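Local structure of TRAP dicarboxylate transporter-DctP subunit (Desulfovibrio desulfuricans subsp. desulfuricans, 4NHB) at residues Ala77-Thr82 with Ser138-Leu143; Gln95-His100 with Asn174-Thr179; Met110-Leu115 with Arg120-Lys125; Gln190-Ala195 with Gly204-Gly209; Leu312-Val317 with Ala322-Ala327. The protein binds sn-glycerol-3-phosphate and, as a periplasmic solute-binding protein of the TRAP family, probably delivers it to a membrane transporter. All blocks are in the same frame, centred on the assembly; numbering follows the deposited sequence.

Interaction 1: Ala77-Thr82 with Ser138-Leu143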
# COMPACT_ATOMS: atom_id res chain seq x y z
N ALA A 77 -15.73 1.16 -2.45
CA ALA A 77 -16.65 0.46 -3.34
C ALA A 77 -16.12 -0.86 -3.87
O ALA A 77 -16.85 -1.84 -3.88
CB ALA A 77 -17.04 1.33 -4.51
N TYR A 78 -14.87 -0.90 -4.32
CA TYR A 78 -14.45 -2.14 -4.96
C TYR A 78 -14.13 -3.19 -3.89
O TYR A 78 -14.28 -4.36 -4.17
CB TYR A 78 -13.32 -1.95 -6.01
CG TYR A 78 -11.92 -1.58 -5.52
CD1 TYR A 78 -11.18 -2.43 -4.72
CD2 TYR A 78 -11.35 -0.39 -5.91
CE1 TYR A 78 -9.91 -2.10 -4.30
CE2 TYR A 78 -10.05 -0.04 -5.53
CZ TYR A 78 -9.33 -0.90 -4.75
OH TYR A 78 -8.03 -0.53 -4.38
N ILE A 79 -13.76 -2.78 -2.66
CA ILE A 79 -13.58 -3.76 -1.57
C ILE A 79 -14.94 -4.44 -1.32
O ILE A 79 -15.07 -5.67 -1.36
CB ILE A 79 -13.03 -3.09 -0.28
CG1 ILE A 79 -11.53 -2.79 -0.46
CG2 ILE A 79 -13.22 -4.01 0.92
CD1 ILE A 79 -10.93 -1.69 0.47
N ALA A 80 -15.97 -3.62 -1.21
CA ALA A 80 -17.32 -4.11 -0.95
C ALA A 80 -17.76 -5.01 -2.08
O ALA A 80 -18.34 -6.05 -1.83
CB ALA A 80 -18.29 -2.94 -0.80
N ALA A 81 -17.48 -4.61 -3.32
CA ALA A 81 -17.86 -5.44 -4.46
C ALA A 81 -17.12 -6.76 -4.45
O ALA A 81 -17.65 -7.78 -4.94
CB ALA A 81 -17.59 -4.72 -5.77
N THR A 82 -15.90 -6.77 -3.92
CA THR A 82 -15.14 -8.00 -3.93
C THR A 82 -15.66 -8.89 -2.80
O THR A 82 -15.73 -10.11 -2.96
CB THR A 82 -13.62 -7.80 -3.80
OG1 THR A 82 -13.15 -6.85 -4.78
CG2 THR A 82 -12.91 -9.11 -4.04
N SER A 138 -14.04 -10.78 6.93
CA SER A 138 -14.12 -9.99 5.71
C SER A 138 -14.73 -10.72 4.52
O SER A 138 -15.30 -10.10 3.64
CB SER A 138 -12.70 -9.52 5.32
OG SER A 138 -11.86 -10.64 5.07
N GLY A 139 -14.59 -12.04 4.48
CA GLY A 139 -14.98 -12.79 3.30
C GLY A 139 -13.89 -12.74 2.24
O GLY A 139 -14.10 -13.22 1.14
N LEU A 140 -12.72 -12.16 2.59
CA LEU A 140 -11.59 -12.06 1.67
C LEU A 140 -10.39 -12.85 2.17
O LEU A 140 -10.17 -12.98 3.37
CB LEU A 140 -11.16 -10.60 1.48
CG LEU A 140 -12.25 -9.62 1.01
CD1 LEU A 140 -11.75 -8.22 1.00
CD2 LEU A 140 -12.74 -9.97 -0.35
N ARG A 141 -9.59 -13.33 1.23
CA ARG A 141 -8.37 -14.04 1.52
C ARG A 141 -7.25 -13.18 0.99
O ARG A 141 -7.27 -12.81 -0.19
CB ARG A 141 -8.40 -15.37 0.81
CG ARG A 141 -7.31 -16.36 1.13
CD ARG A 141 -7.72 -17.66 0.41
NE ARG A 141 -6.90 -18.82 0.73
CZ ARG A 141 -7.22 -19.74 1.63
NH1 ARG A 141 -8.34 -19.65 2.34
NH2 ARG A 141 -6.41 -20.77 1.83
N THR A 142 -6.29 -12.88 1.84
CA THR A 142 -5.14 -12.09 1.45
C THR A 142 -4.07 -12.99 0.82
O THR A 142 -3.51 -13.84 1.50
CB THR A 142 -4.59 -11.42 2.71
OG1 THR A 142 -5.68 -10.77 3.41
CG2 THR A 142 -3.51 -10.40 2.38
N LEU A 143 -3.78 -12.82 -0.46
CA LEU A 143 -2.92 -13.79 -1.17
C LEU A 143 -1.43 -13.46 -1.13
O LEU A 143 -0.58 -14.33 -1.38
CB LEU A 143 -3.36 -13.93 -2.62
CG LEU A 143 -4.71 -14.62 -2.91
CD1 LEU A 143 -5.08 -14.52 -4.40
CD2 LEU A 143 -4.69 -16.08 -2.45
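Thr-82 sets OG1 beside its backbone N (chi1 -52°), which leaves CG2 anti to that N, and Leu-140 sets CG anti to its own carbonyl carbon (chi1 -56°); the two methyl-bearing side chains meet at about a right angle. The contact packs helix 75-84 against strand 140-142 of the mixed sheet, in the periplasmic binding protein fold of the TRAP family. It is buried and apolar. Leu-140 carries most of it. Its CB points toward the helix, and its two methyls divide the work. CD2 lies 3.8 Å from CG2 of Thr-82. CD1 faces CG2 of Ile-79 more loosely, at 4.5 Å. No hydrogen bond joins the two segments.

The hydroxyl of Thr-82 is turned into its own helix. OG1 donates to Tyr-78 O at 2.8 Å, tilted 29° from the carbonyl plane. Thr-82 N also donates to Tyr-78 O, from the other face of that plane. Two bonds thus grip one carbonyl oxygen. The hydroxyl bond fixes the rotation of Thr-82, which keeps its methyl available for Leu-140.

On the other side, Gly-139 leaves the helix 134-138 with positive phi, and the chain then enters the strand. Strand 140-142 pairs antiparallel with strand 235-243. Ile-79 also packs on Gln-95, a ligand-binding residue, so the helix face touching Leu-140 continues toward the pocket. The turn into the strand is an ST turn: Leu-140 N donates to OG of Ser-138 at 3.0 Å.

Interaction 2: Gln95-His100 with Asn174-Thr179. With G3P (sn-glycerol-3-phosphate), chain P.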
# COMPACT_ATOMS: atom_id res chain seq x y z
N GLN A 95 -6.47 0.02 3.73
CA GLN A 95 -7.90 0.31 3.64
C GLN A 95 -8.70 -0.81 4.32
O GLN A 95 -9.76 -0.60 4.91
CB GLN A 95 -8.33 0.45 2.18
CG GLN A 95 -7.79 1.72 1.41
CD GLN A 95 -6.35 1.55 0.89
OE1 GLN A 95 -5.61 0.64 1.29
NE2 GLN A 95 -5.95 2.42 -0.01
N THR A 96 -8.19 -2.03 4.24
CA THR A 96 -8.89 -3.17 4.81
C THR A 96 -8.78 -3.20 6.31
O THR A 96 -9.37 -4.07 6.96
CB THR A 96 -8.36 -4.51 4.24
OG1 THR A 96 -6.97 -4.59 4.56
CG2 THR A 96 -8.51 -4.57 2.72
N SER A 97 -8.03 -2.26 6.89
CA SER A 97 -8.08 -2.05 8.33
C SER A 97 -9.49 -1.70 8.82
O SER A 97 -9.75 -1.81 10.00
CB SER A 97 -7.07 -0.99 8.79
OG SER A 97 -7.40 0.31 8.35
N ALA A 98 -10.39 -1.31 7.92
CA ALA A 98 -11.77 -1.00 8.29
C ALA A 98 -12.51 -2.23 8.75
O ALA A 98 -13.48 -2.15 9.52
CB ALA A 98 -12.55 -0.39 7.10
N LEU A 99 -12.07 -3.37 8.21
CA LEU A 99 -12.63 -4.67 8.50
C LEU A 99 -11.88 -5.47 9.55
O LEU A 99 -12.39 -6.48 10.04
CB LEU A 99 -12.59 -5.49 7.24
CG LEU A 99 -13.09 -4.78 5.99
CD1 LEU A 99 -12.87 -5.64 4.79
CD2 LEU A 99 -14.54 -4.46 6.16
N HIS A 100 -10.66 -5.06 9.86
CA HIS A 100 -9.79 -5.86 10.71
C HIS A 100 -8.63 -4.99 11.12
O HIS A 100 -7.68 -4.78 10.35
CB HIS A 100 -9.34 -7.13 9.99
CG HIS A 100 -8.44 -8.01 10.79
ND1 HIS A 100 -8.80 -8.53 12.02
CD2 HIS A 100 -7.19 -8.47 10.55
CE1 HIS A 100 -7.82 -9.27 12.49
NE2 HIS A 100 -6.83 -9.25 11.62
N ASN A 174 -7.64 8.67 3.77
CA ASN A 174 -8.74 8.59 4.75
C ASN A 174 -8.80 7.22 5.39
O ASN A 174 -9.71 6.45 5.17
CB ASN A 174 -10.08 8.90 4.08
CG ASN A 174 -11.18 9.25 5.10
OD1 ASN A 174 -10.94 9.38 6.29
ND2 ASN A 174 -12.39 9.39 4.61
N ILE A 175 -7.76 6.93 6.15
CA ILE A 175 -7.57 5.66 6.82
C ILE A 175 -7.08 6.02 8.21
O ILE A 175 -6.26 6.91 8.35
CB ILE A 175 -6.47 4.79 6.10
CG1 ILE A 175 -6.80 4.57 4.62
CG2 ILE A 175 -6.31 3.46 6.82
CD1 ILE A 175 -5.74 3.72 3.83
N PRO A 176 -7.58 5.37 9.25
CA PRO A 176 -7.23 5.87 10.58
C PRO A 176 -5.73 5.99 10.90
O PRO A 176 -5.22 7.01 11.43
CB PRO A 176 -7.94 4.86 11.50
CG PRO A 176 -9.19 4.56 10.75
CD PRO A 176 -8.74 4.45 9.30
N LEU A 177 -4.96 4.97 10.55
CA LEU A 177 -3.55 5.02 10.88
C LEU A 177 -2.84 6.28 10.30
O LEU A 177 -1.91 6.81 10.92
CB LEU A 177 -2.89 3.69 10.46
CG LEU A 177 -2.30 3.59 9.07
CD1 LEU A 177 -0.90 4.11 9.13
CD2 LEU A 177 -2.29 2.13 8.59
N TYR A 178 -3.30 6.78 9.14
CA TYR A 178 -2.74 8.01 8.53
C TYR A 178 -3.22 9.36 9.16
O TYR A 178 -2.45 10.29 9.32
CB TYR A 178 -3.06 8.02 7.02
CG TYR A 178 -2.19 7.04 6.23
CD1 TYR A 178 -0.95 7.41 5.82
CD2 TYR A 178 -2.62 5.75 5.96
CE1 TYR A 178 -0.14 6.52 5.09
CE2 TYR A 178 -1.81 4.85 5.26
CZ TYR A 178 -0.59 5.27 4.82
OH TYR A 178 0.24 4.40 4.15
N THR A 179 -4.50 9.45 9.47
CA THR A 179 -5.05 10.66 10.09
C THR A 179 -4.46 10.77 11.50
O THR A 179 -4.09 11.86 11.93
CB THR A 179 -6.59 10.65 10.13
OG1 THR A 179 -7.06 9.47 10.79
CG2 THR A 179 -7.19 10.70 8.69
O1 G3P P . -2.12 1.13 1.92
C1 G3P P . -2.74 2.36 2.12
C2 G3P P . -2.29 3.36 1.05
O2 G3P P . -2.61 2.85 -0.22
C3 G3P P . -3.01 4.70 1.27
O1P G3P P . -2.22 5.73 0.74
O4P G3P P . -2.34 5.12 -1.61
O2P G3P P . -4.09 6.70 -0.66
O3P G3P P . -1.76 7.51 -1.02
P G3P P . -2.64 6.30 -0.73
O HOH W 1 -6.16 2.31 10.11
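Gln-95 and Ile-175 meet beside the bound sn-glycerol-3-phosphate, in the ligand pocket of this TRAP solute-binding protein. The tight part is here. CD1 of Ile-175 lies 3.7 Å from CD of Gln-95 and equally close to CG. The same methyl reaches C1 of the ligand at 3.7 Å, so methyl, amide carbon and glycerol carbon touch one another in a triangle. The Gln-95 chain bends at chi2 (81°), which carries its amide to the ligand. NE2 gives O2 of the ligand a weak hydrogen bond of 3.4 Å. Its stronger partner is Glu-75, which probably helps hold the amide in place. Tyr-178 adds its ring near C1 of the ligand, and its hydroxyl hydrogen-bonds Glu-107, itself a ligand-binding residue.

The looser part lies around Ser-97, where the surface is partly exposed. OG of Ser-97 is 3.7 Å from CG2 of Ile-175, while CD of Pro-176 comes no nearer to that OG than 4.5 Å. A water spans the two segments here, at the first turn of helix 176-184. Ser-97 OG also hydrogen-bonds Thr-94 O. The water donates to OG of Ser-97 at 2.9 Å and accepts from N of Leu-177 at 3.0 Å.

Interaction 3: Met110-Leu115 with Arg120-Lys125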
# COMPACT_ATOMS: atom_id res chain seq x y z
N MET A 110 7.62 3.54 11.19
CA MET A 110 8.92 3.34 11.84
C MET A 110 9.20 1.90 12.21
O MET A 110 9.95 1.64 13.15
CB MET A 110 8.97 4.16 13.14
CG MET A 110 8.60 5.59 12.98
SD MET A 110 9.61 6.35 11.71
CE MET A 110 11.23 5.66 12.04
N LEU A 111 8.60 0.95 11.53
CA LEU A 111 8.78 -0.44 11.98
C LEU A 111 9.93 -1.17 11.27
O LEU A 111 10.65 -1.96 11.90
CB LEU A 111 7.49 -1.21 11.83
CG LEU A 111 7.62 -2.66 12.32
CD1 LEU A 111 7.97 -2.75 13.82
CD2 LEU A 111 6.36 -3.44 12.02
N PHE A 112 10.09 -0.91 9.97
CA PHE A 112 11.09 -1.61 9.16
C PHE A 112 12.28 -0.75 8.79
O PHE A 112 12.13 0.39 8.41
CB PHE A 112 10.44 -2.15 7.88
CG PHE A 112 9.29 -3.07 8.16
CD1 PHE A 112 9.50 -4.26 8.87
CD2 PHE A 112 8.01 -2.73 7.77
CE1 PHE A 112 8.45 -5.12 9.17
CE2 PHE A 112 6.94 -3.59 8.06
CZ PHE A 112 7.18 -4.79 8.76
N ASP A 113 13.46 -1.36 8.81
CA ASP A 113 14.71 -0.64 8.67
C ASP A 113 14.93 -0.34 7.17
O ASP A 113 15.54 0.66 6.80
CB ASP A 113 15.86 -1.50 9.19
CG ASP A 113 15.88 -1.65 10.70
OD1 ASP A 113 15.32 -0.80 11.40
OD2 ASP A 113 16.49 -2.62 11.19
N ASN A 114 14.42 -1.24 6.32
CA ASN A 114 14.54 -1.18 4.88
C ASN A 114 13.59 -2.20 4.23
O ASN A 114 12.91 -2.95 4.92
CB ASN A 114 15.97 -1.47 4.50
CG ASN A 114 16.52 -2.65 5.23
OD1 ASN A 114 15.98 -3.76 5.13
ND2 ASN A 114 17.58 -2.44 6.00
N LEU A 115 13.56 -2.24 2.90
CA LEU A 115 12.70 -3.15 2.21
C LEU A 115 12.98 -4.62 2.56
O LEU A 115 12.04 -5.40 2.61
CB LEU A 115 12.84 -2.99 0.71
CG LEU A 115 12.05 -1.90 0.03
CD1 LEU A 115 12.41 -1.91 -1.46
CD2 LEU A 115 10.55 -2.10 0.22
N ARG A 120 11.21 -9.91 4.73
CA ARG A 120 11.30 -11.01 5.68
C ARG A 120 10.05 -11.09 6.55
O ARG A 120 9.48 -12.15 6.71
CB ARG A 120 12.55 -10.90 6.55
CG ARG A 120 13.84 -11.07 5.78
CD ARG A 120 15.05 -11.22 6.70
NE ARG A 120 15.38 -10.05 7.52
CZ ARG A 120 16.09 -9.00 7.12
NH1 ARG A 120 16.56 -8.93 5.88
NH2 ARG A 120 16.34 -8.02 7.96
N ALA A 121 9.62 -9.96 7.10
CA ALA A 121 8.44 -9.97 7.98
C ALA A 121 7.18 -10.32 7.21
O ALA A 121 6.32 -11.07 7.68
CB ALA A 121 8.26 -8.61 8.68
N MET A 122 7.05 -9.76 6.02
CA MET A 122 5.81 -9.92 5.30
C MET A 122 5.66 -11.32 4.68
O MET A 122 4.56 -11.75 4.37
CB MET A 122 5.69 -8.86 4.22
CG MET A 122 5.49 -7.46 4.76
SD MET A 122 3.91 -7.30 5.58
CE MET A 122 4.35 -6.29 6.98
N GLU A 123 6.77 -12.03 4.51
CA GLU A 123 6.72 -13.39 4.00
C GLU A 123 6.85 -14.38 5.15
O GLU A 123 6.99 -15.61 4.94
CB GLU A 123 7.86 -13.63 2.98
CG GLU A 123 7.66 -12.86 1.68
CD GLU A 123 8.80 -13.06 0.67
OE1 GLU A 123 9.85 -13.69 1.01
OE2 GLU A 123 8.62 -12.57 -0.46
N GLY A 124 6.84 -13.85 6.37
CA GLY A 124 7.10 -14.62 7.55
C GLY A 124 5.96 -14.49 8.53
O GLY A 124 4.78 -14.33 8.15
N LYS A 125 6.31 -14.52 9.81
CA LYS A 125 5.34 -14.67 10.87
C LYS A 125 4.52 -13.37 11.07
O LYS A 125 3.40 -13.42 11.55
CB LYS A 125 6.06 -15.03 12.18
CG LYS A 125 5.15 -15.46 13.33
CD LYS A 125 4.53 -16.86 13.11
CE LYS A 125 3.64 -17.30 14.29
NZ LYS A 125 4.23 -16.93 15.60
O HOH W 2 17.63 -5.74 6.21
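The loop leading into helix 115-122 folds back on the end of that same helix, and Phe-112 fills the angle between them. Its ring meets two consecutive residues of the helix. CE1 of Phe-112 lies 3.5 Å from CB of Ala-121. CZ of Phe-112 lies 3.7 Å from CE of Met-122. Both methyl groups approach the ring obliquely. The Met-122 chain bends at chi2 (-66°) and again at chi3, which brings its terminal methyl back to the phenyl group although its CB does not point that way. The two side chains cross at about a right angle. All three residues are buried, and this part of the contact is apolar. Within the loop, CG of Leu-111 sits 4.0 Å above the centre of one ring face, so the ring is packed from its own segment too.

A second, polar link lies nearer the solvent. Asn-114 is the N-cap of helix 115-122, and its OD1 accepts from His-117 N. The same OD1 receives a hydrogen bond of 2.8 Å from a water. That water accepts from NH2 of Arg-120 at 3.2 Å and lies at the edge of the guanidinium, in its plane. NH2 also bonds Tyr-330 O. The water thus joins the start of the helix to its last turn.

His-117 meets the Phe-112 ring edge-to-face. Helix 320-329 brings Ala-327 onto Leu-111 and Phe-112, and Trp-270 of helix 252-286 packs on Met-122. Helix 320-329 thus packs on the loop, and helix 252-286 on the short helix.

Interaction 4: Gln190-Ala195 with Gly204-Gly209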
# COMPACT_ATOMS: atom_id res chain seq x y z
N GLN A 190 -5.68 16.69 5.43
CA GLN A 190 -6.86 16.80 4.59
C GLN A 190 -7.16 15.43 4.00
O GLN A 190 -6.59 15.06 2.94
CB GLN A 190 -6.64 17.83 3.50
CG GLN A 190 -5.82 19.06 3.95
CD GLN A 190 -6.61 19.99 4.86
OE1 GLN A 190 -7.80 20.26 4.63
NE2 GLN A 190 -5.94 20.50 5.89
N PRO A 191 -8.03 14.65 4.68
CA PRO A 191 -8.31 13.29 4.21
C PRO A 191 -8.99 13.31 2.86
O PRO A 191 -9.94 14.06 2.66
CB PRO A 191 -9.28 12.73 5.25
CG PRO A 191 -9.23 13.68 6.41
CD PRO A 191 -8.86 15.00 5.85
N MET A 192 -8.49 12.50 1.94
CA MET A 192 -9.18 12.25 0.69
C MET A 192 -8.65 10.98 0.00
O MET A 192 -7.45 10.67 0.09
CB MET A 192 -9.02 13.44 -0.23
CG MET A 192 -7.62 13.66 -0.71
SD MET A 192 -7.49 15.19 -1.66
CE MET A 192 -7.43 16.44 -0.38
N PRO A 193 -9.54 10.23 -0.67
CA PRO A 193 -9.04 9.09 -1.45
C PRO A 193 -7.96 9.48 -2.47
O PRO A 193 -7.90 10.60 -2.98
CB PRO A 193 -10.29 8.58 -2.19
CG PRO A 193 -11.42 9.03 -1.36
CD PRO A 193 -11.01 10.27 -0.63
N PHE A 194 -7.13 8.50 -2.80
CA PHE A 194 -6.06 8.73 -3.76
C PHE A 194 -6.56 9.29 -5.11
O PHE A 194 -5.92 10.17 -5.72
CB PHE A 194 -5.33 7.42 -4.00
CG PHE A 194 -4.12 7.59 -4.83
CD1 PHE A 194 -3.01 8.24 -4.30
CD2 PHE A 194 -4.08 7.14 -6.15
CE1 PHE A 194 -1.87 8.43 -5.08
CE2 PHE A 194 -2.95 7.34 -6.93
CZ PHE A 194 -1.85 7.97 -6.40
N ALA A 195 -7.68 8.76 -5.58
CA ALA A 195 -8.26 9.16 -6.85
C ALA A 195 -8.49 10.68 -6.93
O ALA A 195 -8.46 11.24 -8.02
CB ALA A 195 -9.56 8.42 -7.08
N GLY A 204 -5.29 23.65 -5.97
CA GLY A 204 -4.38 24.65 -5.44
C GLY A 204 -4.52 25.11 -3.99
O GLY A 204 -3.83 26.05 -3.59
N VAL A 205 -5.40 24.48 -3.21
CA VAL A 205 -5.55 24.87 -1.80
C VAL A 205 -4.59 24.05 -0.91
O VAL A 205 -3.90 24.66 -0.07
CB VAL A 205 -7.04 24.82 -1.25
CG1 VAL A 205 -7.99 25.94 -1.93
CG2 VAL A 205 -7.62 23.40 -1.33
N ILE A 206 -4.52 22.72 -1.08
CA ILE A 206 -3.55 21.89 -0.32
C ILE A 206 -2.11 22.20 -0.72
O ILE A 206 -1.84 22.48 -1.89
CB ILE A 206 -3.74 20.35 -0.47
CG1 ILE A 206 -3.32 19.85 -1.84
CG2 ILE A 206 -5.18 19.94 -0.18
CD1 ILE A 206 -3.20 18.36 -1.94
N ASP A 207 -1.20 22.12 0.24
CA ASP A 207 0.20 22.50 0.01
C ASP A 207 1.10 21.30 -0.26
O ASP A 207 2.22 21.47 -0.73
CB ASP A 207 0.73 23.26 1.21
CG ASP A 207 -0.14 24.44 1.53
OD1 ASP A 207 -0.40 25.22 0.59
OD2 ASP A 207 -0.60 24.56 2.69
N GLY A 208 0.60 20.10 0.04
CA GLY A 208 1.36 18.88 -0.20
C GLY A 208 0.73 17.63 0.41
O GLY A 208 -0.48 17.56 0.62
N GLY A 209 1.58 16.66 0.72
CA GLY A 209 1.19 15.37 1.26
C GLY A 209 2.42 14.48 1.40
O GLY A 209 3.51 14.99 1.37
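Met-192, just after strand 188-191, and Ile-206, just before strand 208-212, pack together in the periplasmic binding protein fold; helix 197-203 lies between them in the chain. The apolar contacts are few and light. CE of Met-192 lies 4.2 Å from CG2 of Ile-206. The Met-192 chain leaves the backbone with CG between N and the carbonyl carbon (chi1 67°), then bends at chi3 to bring its methyl to Ile-206. Aliphatic CG of Gln-190 approaches the same CG2 at 4.3 Å. One methyl of Ile-206 thus serves both partners. Ala-200 of the intervening helix also touches Met-192 and Ile-206.

The polar links run outside the pair of segments, which share no hydrogen bond: Gln-190 and Met-192 pair through their backbones with Val-172, Asp-207 pairs with Arg-169, and the amide of Gln-190 turns back to Ser-188 O through NE2.

On the ligand side, Phe-194 touches sn-glycerol-3-phosphate and makes a cation-pi contact with Lys-37, while the ligand-binding Arg-171 packs on Ile-206 and its NH2 hydrogen-bonds O of Met-192.

Interaction 5: Leu312-Val317 with Ala322-Ala327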
# COMPACT_ATOMS: atom_id res chain seq x y z
N LEU A 312 -2.34 3.82 18.76
CA LEU A 312 -3.48 3.44 17.95
C LEU A 312 -3.58 1.91 17.86
O LEU A 312 -4.68 1.37 17.94
CB LEU A 312 -3.38 4.04 16.53
CG LEU A 312 -4.31 3.40 15.49
CD1 LEU A 312 -5.74 3.64 15.93
CD2 LEU A 312 -4.05 3.93 14.06
N PHE A 313 -2.45 1.21 17.71
CA PHE A 313 -2.50 -0.23 17.53
C PHE A 313 -2.73 -0.97 18.86
O PHE A 313 -3.45 -1.98 18.92
CB PHE A 313 -1.19 -0.75 16.92
CG PHE A 313 -0.76 -0.07 15.64
CD1 PHE A 313 -1.62 0.09 14.60
CD2 PHE A 313 0.52 0.42 15.51
CE1 PHE A 313 -1.21 0.71 13.43
CE2 PHE A 313 0.92 1.03 14.34
CZ PHE A 313 0.05 1.18 13.31
N TYR A 314 -2.06 -0.51 19.91
CA TYR A 314 -2.25 -1.10 21.22
C TYR A 314 -3.72 -0.98 21.64
O TYR A 314 -4.30 -1.94 22.19
CB TYR A 314 -1.34 -0.43 22.22
CG TYR A 314 0.13 -0.78 22.09
CD1 TYR A 314 0.57 -2.08 22.31
CD2 TYR A 314 1.08 0.20 21.83
CE1 TYR A 314 1.93 -2.41 22.25
CE2 TYR A 314 2.42 -0.12 21.74
CZ TYR A 314 2.83 -1.42 21.96
OH TYR A 314 4.17 -1.71 21.89
N ASP A 315 -4.33 0.17 21.31
CA ASP A 315 -5.74 0.41 21.60
C ASP A 315 -6.65 -0.48 20.77
O ASP A 315 -7.65 -0.98 21.28
CB ASP A 315 -6.11 1.85 21.27
CG ASP A 315 -5.58 2.86 22.27
OD1 ASP A 315 -4.99 2.50 23.31
OD2 ASP A 315 -5.74 4.05 21.98
N THR A 316 -6.32 -0.67 19.49
CA THR A 316 -7.25 -1.32 18.55
C THR A 316 -6.96 -2.78 18.20
O THR A 316 -7.87 -3.50 17.76
CB THR A 316 -7.32 -0.55 17.21
OG1 THR A 316 -5.99 -0.36 16.67
CG2 THR A 316 -8.01 0.81 17.39
N VAL A 317 -5.71 -3.22 18.36
CA VAL A 317 -5.32 -4.57 17.95
C VAL A 317 -4.92 -5.41 19.16
O VAL A 317 -3.91 -5.09 19.81
CB VAL A 317 -4.12 -4.53 17.00
CG1 VAL A 317 -3.79 -5.96 16.48
CG2 VAL A 317 -4.39 -3.60 15.84
N ALA A 322 2.59 -8.74 19.95
CA ALA A 322 3.15 -9.93 19.35
C ALA A 322 3.54 -9.62 17.92
O ALA A 322 4.58 -10.05 17.42
CB ALA A 322 2.15 -11.08 19.38
N ILE A 323 2.68 -8.85 17.26
CA ILE A 323 2.92 -8.47 15.90
C ILE A 323 4.21 -7.67 15.83
O ILE A 323 5.08 -7.96 15.02
CB ILE A 323 1.69 -7.71 15.31
CG1 ILE A 323 0.52 -8.69 15.16
CG2 ILE A 323 2.02 -7.09 13.91
CD1 ILE A 323 -0.78 -8.05 14.87
N LEU A 324 4.33 -6.65 16.68
CA LEU A 324 5.52 -5.81 16.72
C LEU A 324 6.76 -6.66 17.00
O LEU A 324 7.81 -6.52 16.35
CB LEU A 324 5.36 -4.75 17.83
CG LEU A 324 4.25 -3.72 17.64
CD1 LEU A 324 4.12 -2.86 18.87
CD2 LEU A 324 4.55 -2.86 16.46
N ASP A 325 6.64 -7.53 17.99
CA ASP A 325 7.73 -8.44 18.36
C ASP A 325 8.19 -9.29 17.17
O ASP A 325 9.41 -9.52 17.01
CB ASP A 325 7.30 -9.38 19.50
CG ASP A 325 7.29 -8.71 20.86
OD1 ASP A 325 7.83 -7.60 21.03
OD2 ASP A 325 6.72 -9.32 21.78
N SER A 326 7.25 -9.79 16.37
CA SER A 326 7.62 -10.64 15.23
C SER A 326 8.40 -9.83 14.21
O SER A 326 9.36 -10.33 13.62
CB SER A 326 6.42 -11.32 14.57
OG SER A 326 5.48 -10.39 14.04
N ALA A 327 7.99 -8.58 13.98
CA ALA A 327 8.68 -7.75 13.01
C ALA A 327 10.09 -7.51 13.46
O ALA A 327 11.03 -7.59 12.66
CB ALA A 327 7.97 -6.43 12.82
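Helix 311-316 ends at Val-317, the first residue to leave helical angles, and after a short connection helix 320-329 packs its Ile-323 face against it, with CA atoms of Val-317 and Ile-323 9.3 Å apart. These are two successive helices at the C-terminal end of the chain. Two side-chain pairs bridge them.

Leu-324 points toward the first helix. Its CD1 lies 3.6 Å from CZ of Tyr-314 and 3.2 Å from OH, approaching the ring obliquely. Tyr-314 sets CG anti to its carbonyl carbon (chi1 -73°), and its long ring reaches across to Leu-324. Its hydroxyl hydrogen-bonds Gln-321, so the polar end has a partner beside the methyl. The second pair is buried. CG1 of Val-317 meets CD1 of Ile-323 at 4.0 Å, and the two side chains cross at about a right angle. Ile-323 continues onto Leu-129 and Ile-130 of helix 125-131.

Each helix also turns a hydroxyl onto its own backbone. Ser-326 OG donates to Ile-323 O at 2.7 Å. Thr-316 OG1 donates to Leu-312 O, which also accepts from Thr-316 N on the opposite face of its plane.

With no polar bond from one segment to the other, the helices are joined by apolar packing. The exposed Tyr-314 stands at the solvent side, its hydroxyl bonded to Gln-321 in the first turn of helix 320-329, and Val-317 and Ile-323 are buried.

Interaction 2 lies at the ligand and links several of the others. It touches interaction 1 where CD1 of Ile-79 meets CB of Gln-95 at 3.8 Å. It touches interaction 5 where CA of Leu-177 meets CD2 of Leu-312 at 3.4 Å, and interaction 4 through Asn-174 and Thr-179 on Pro-191. Interactions 3 and 5 join at Ala-327, whose CB is 3.5 Å from CD2 of Leu-111. Interactions 3 and 4 lie on opposite sides of the chain's centre, their own centres about 28 Å apart. Interaction 4 also reaches the ligand, through Phe-194. In interaction 3 the side chain of Met-122 stays about 11 Å from the bound sn-glycerol-3-phosphate.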